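Local coordinates for protein putative dienelactone hydrolase (PDB 3F67) that probably acts as a hydrolase on ester-type bonds, as a member of the dienelactone hydrolase family of alpha/beta hydrolases, at residues 141-146 / 232-237. Residues are numbered along the deposited sequence; the frame is centred on the assembly and turned at random.
Sequences AAVAWY and QRMLAW
Val143, Trp145 and Ala141 meet Met234 and Trp237 in a buried apolar packing of helix 224-238 on strand 141-145, an inner strand of the central sheet. The two segments run nearly antiparallel, with axes 8.9 Å apart at closest approach and 165° between their directions. Val143 is at the centre. Its CG2 lies 3.8 Å from Met234 CG and 3.7 Å from Trp237 CD1. CG1 of Val143, anti to the backbone N (chi1 179°), packs on Met234 CB and CG. This layering of the C-terminal helix on a strand that runs parallel to its neighbours in the sheet belongs to the alpha/beta hydrolase fold. Met234 is a selenomethionine. Its chain is nearly extended through chi1 and chi2 (-166°), which carries Met234 SE to the edge of the indole, near the ring plane, 4.1 Å from Trp145 CZ2. The bend at chi3 only turns CE. This is a Met-aromatic contact. Trp145 NE1, on the same edge, also makes a weak hydrogen bond to Thr120 OG1. Nearer the start of the strand, Ala141 CB sits 4.0 Å from Trp237 CD1. Trp237 NE1 is 3.3 Å from Ala142 O but too badly aligned to bond; the indole N-H goes to Pro171 O.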
loop_
_atom_site.group_PDB
_atom_site.type_symbol
_atom_site.label_atom_id
_atom_site.label_comp_id
_atom_site.label_asym_id
_atom_site.label_seq_id
_atom_site.Cartn_x
_atom_site.Cartn_y
_atom_site.Cartn_z
ATOM N N ALA A 141 -2.152 11.777 -0.051
ATOM C CA ALA A 141 -0.787 11.391 0.301
ATOM C C ALA A 141 -0.644 9.886 0.304
ATOM O O ALA A 141 -1.664 9.149 0.324
ATOM C CB ALA A 141 -0.414 11.958 1.701
ATOM N N ALA A 142 0.619 9.431 0.260
ATOM C CA ALA A 142 0.887 7.984 0.131
ATOM C C ALA A 142 2.157 7.641 0.899
ATOM O O ALA A 142 3.094 8.445 0.967
ATOM C CB ALA A 142 1.080 7.575 -1.360
ATOM N N VAL A 143 2.161 6.460 1.505
ATOM C CA VAL A 143 3.354 5.911 2.190
ATOM C C VAL A 143 3.612 4.504 1.661
ATOM O O VAL A 143 2.791 3.591 1.874
ATOM C CB VAL A 143 3.190 5.911 3.744
ATOM C CG1 VAL A 143 4.469 5.299 4.432
ATOM C CG2 VAL A 143 2.989 7.407 4.220
ATOM N N ALA A 144 4.764 4.332 0.985
ATOM C CA ALA A 144 5.092 3.048 0.315
ATOM C C ALA A 144 6.183 2.392 1.157
ATOM O O ALA A 144 7.251 3.002 1.401
ATOM C CB ALA A 144 5.604 3.341 -1.078
ATOM N N TRP A 145 5.937 1.162 1.609
ATOM C CA TRP A 145 6.960 0.441 2.357
ATOM C C TRP A 145 7.615 -0.599 1.458
ATOM O O TRP A 145 6.950 -1.502 0.983
ATOM C CB TRP A 145 6.367 -0.297 3.530
ATOM C CG TRP A 145 5.581 0.545 4.530
ATOM C CD1 TRP A 145 4.372 1.195 4.311
ATOM C CD2 TRP A 145 5.890 0.718 5.937
ATOM N NE1 TRP A 145 3.945 1.780 5.505
ATOM C CE2 TRP A 145 4.837 1.476 6.507
ATOM C CE3 TRP A 145 6.961 0.297 6.758
ATOM C CZ2 TRP A 145 4.827 1.861 7.904
ATOM C CZ3 TRP A 145 6.945 0.600 8.151
ATOM C CH2 TRP A 145 5.878 1.391 8.698
ATOM N N TYR A 146 8.923 -0.439 1.270
ATOM C CA TYR A 146 9.801 -1.369 0.517
ATOM C C TYR A 146 9.101 -1.985 -0.693
ATOM O O TYR A 146 8.972 -3.225 -0.801
ATOM C CB TYR A 146 10.381 -2.441 1.456
ATOM C CG TYR A 146 9.519 -2.850 2.641
ATOM C CD1 TYR A 146 8.535 -3.843 2.513
ATOM C CD2 TYR A 146 9.741 -2.304 3.902
ATOM C CE1 TYR A 146 7.762 -4.244 3.600
ATOM C CE2 TYR A 146 8.984 -2.724 5.011
ATOM C CZ TYR A 146 8.008 -3.659 4.851
ATOM O OH TYR A 146 7.273 -4.069 5.922
ATOM N N GLN A 232 5.673 5.727 12.903
ATOM C CA GLN A 232 5.484 7.113 13.353
ATOM C C GLN A 232 5.692 8.078 12.187
ATOM O O GLN A 232 4.946 9.069 12.085
ATOM C CB GLN A 232 6.432 7.444 14.513
ATOM C CG GLN A 232 6.077 6.661 15.829
ATOM C CD GLN A 232 4.578 6.809 16.223
ATOM O OE1 GLN A 232 3.841 5.803 16.434
ATOM N NE2 GLN A 232 4.100 8.068 16.254
ATOM N N ARG A 233 6.622 7.760 11.292
ATOM C CA ARG A 233 6.846 8.645 10.091
ATOM C C ARG A 233 5.631 8.598 9.185
ATOM O O ARG A 233 5.255 9.606 8.610
ATOM C CB ARG A 233 8.095 8.234 9.286
ATOM C CG ARG A 233 9.436 8.625 9.983
ATOM C CD ARG A 233 10.630 8.224 9.127
ATOM N NE ARG A 233 11.850 8.610 9.859
ATOM C CZ ARG A 233 12.461 9.785 9.757
ATOM N NH1 ARG A 233 12.022 10.703 8.900
ATOM N NH2 ARG A 233 13.586 10.001 10.472
HETATM N N MSE A 234 5.001 7.430 9.067
HETATM C CA MSE A 234 3.774 7.323 8.257
HETATM C C MSE A 234 2.647 8.197 8.834
HETATM O O MSE A 234 2.001 8.980 8.122
HETATM C CB MSE A 234 3.308 5.869 8.193
HETATM C CG MSE A 234 1.990 5.666 7.420
HETATM SE SE MSE A 234 1.302 3.868 7.784
HETATM C CE MSE A 234 0.903 4.142 9.654
ATOM N N LEU A 235 2.396 8.048 10.138
ATOM C CA LEU A 235 1.395 8.888 10.778
ATOM C C LEU A 235 1.732 10.386 10.664
ATOM O O LEU A 235 0.812 11.193 10.456
ATOM C CB LEU A 235 1.224 8.510 12.258
ATOM C CG LEU A 235 0.673 7.062 12.405
ATOM C CD1 LEU A 235 0.721 6.716 13.892
ATOM C CD2 LEU A 235 -0.790 6.922 11.893
ATOM N N ALA A 236 3.007 10.752 10.782
ATOM C CA ALA A 236 3.394 12.174 10.641
ATOM C C ALA A 236 3.118 12.688 9.214
ATOM O O ALA A 236 2.697 13.831 9.013
ATOM C CB ALA A 236 4.926 12.336 10.974
ATOM N N TRP A 237 3.318 11.814 8.223
ATOM C CA TRP A 237 3.180 12.194 6.820
ATOM C C TRP A 237 1.713 12.466 6.540
ATOM O O TRP A 237 1.372 13.372 5.778
ATOM C CB TRP A 237 3.683 11.034 5.945
ATOM C CG TRP A 237 3.868 11.376 4.488
ATOM C CD1 TRP A 237 3.027 11.046 3.461
ATOM C CD2 TRP A 237 4.992 12.022 3.921
ATOM N NE1 TRP A 237 3.565 11.491 2.258
ATOM C CE2 TRP A 237 4.787 12.069 2.518
ATOM C CE3 TRP A 237 6.180 12.559 4.468
ATOM C CZ2 TRP A 237 5.719 12.640 1.633
ATOM C CZ3 TRP A 237 7.139 13.129 3.598
ATOM C CH2 TRP A 237 6.896 13.176 2.181
#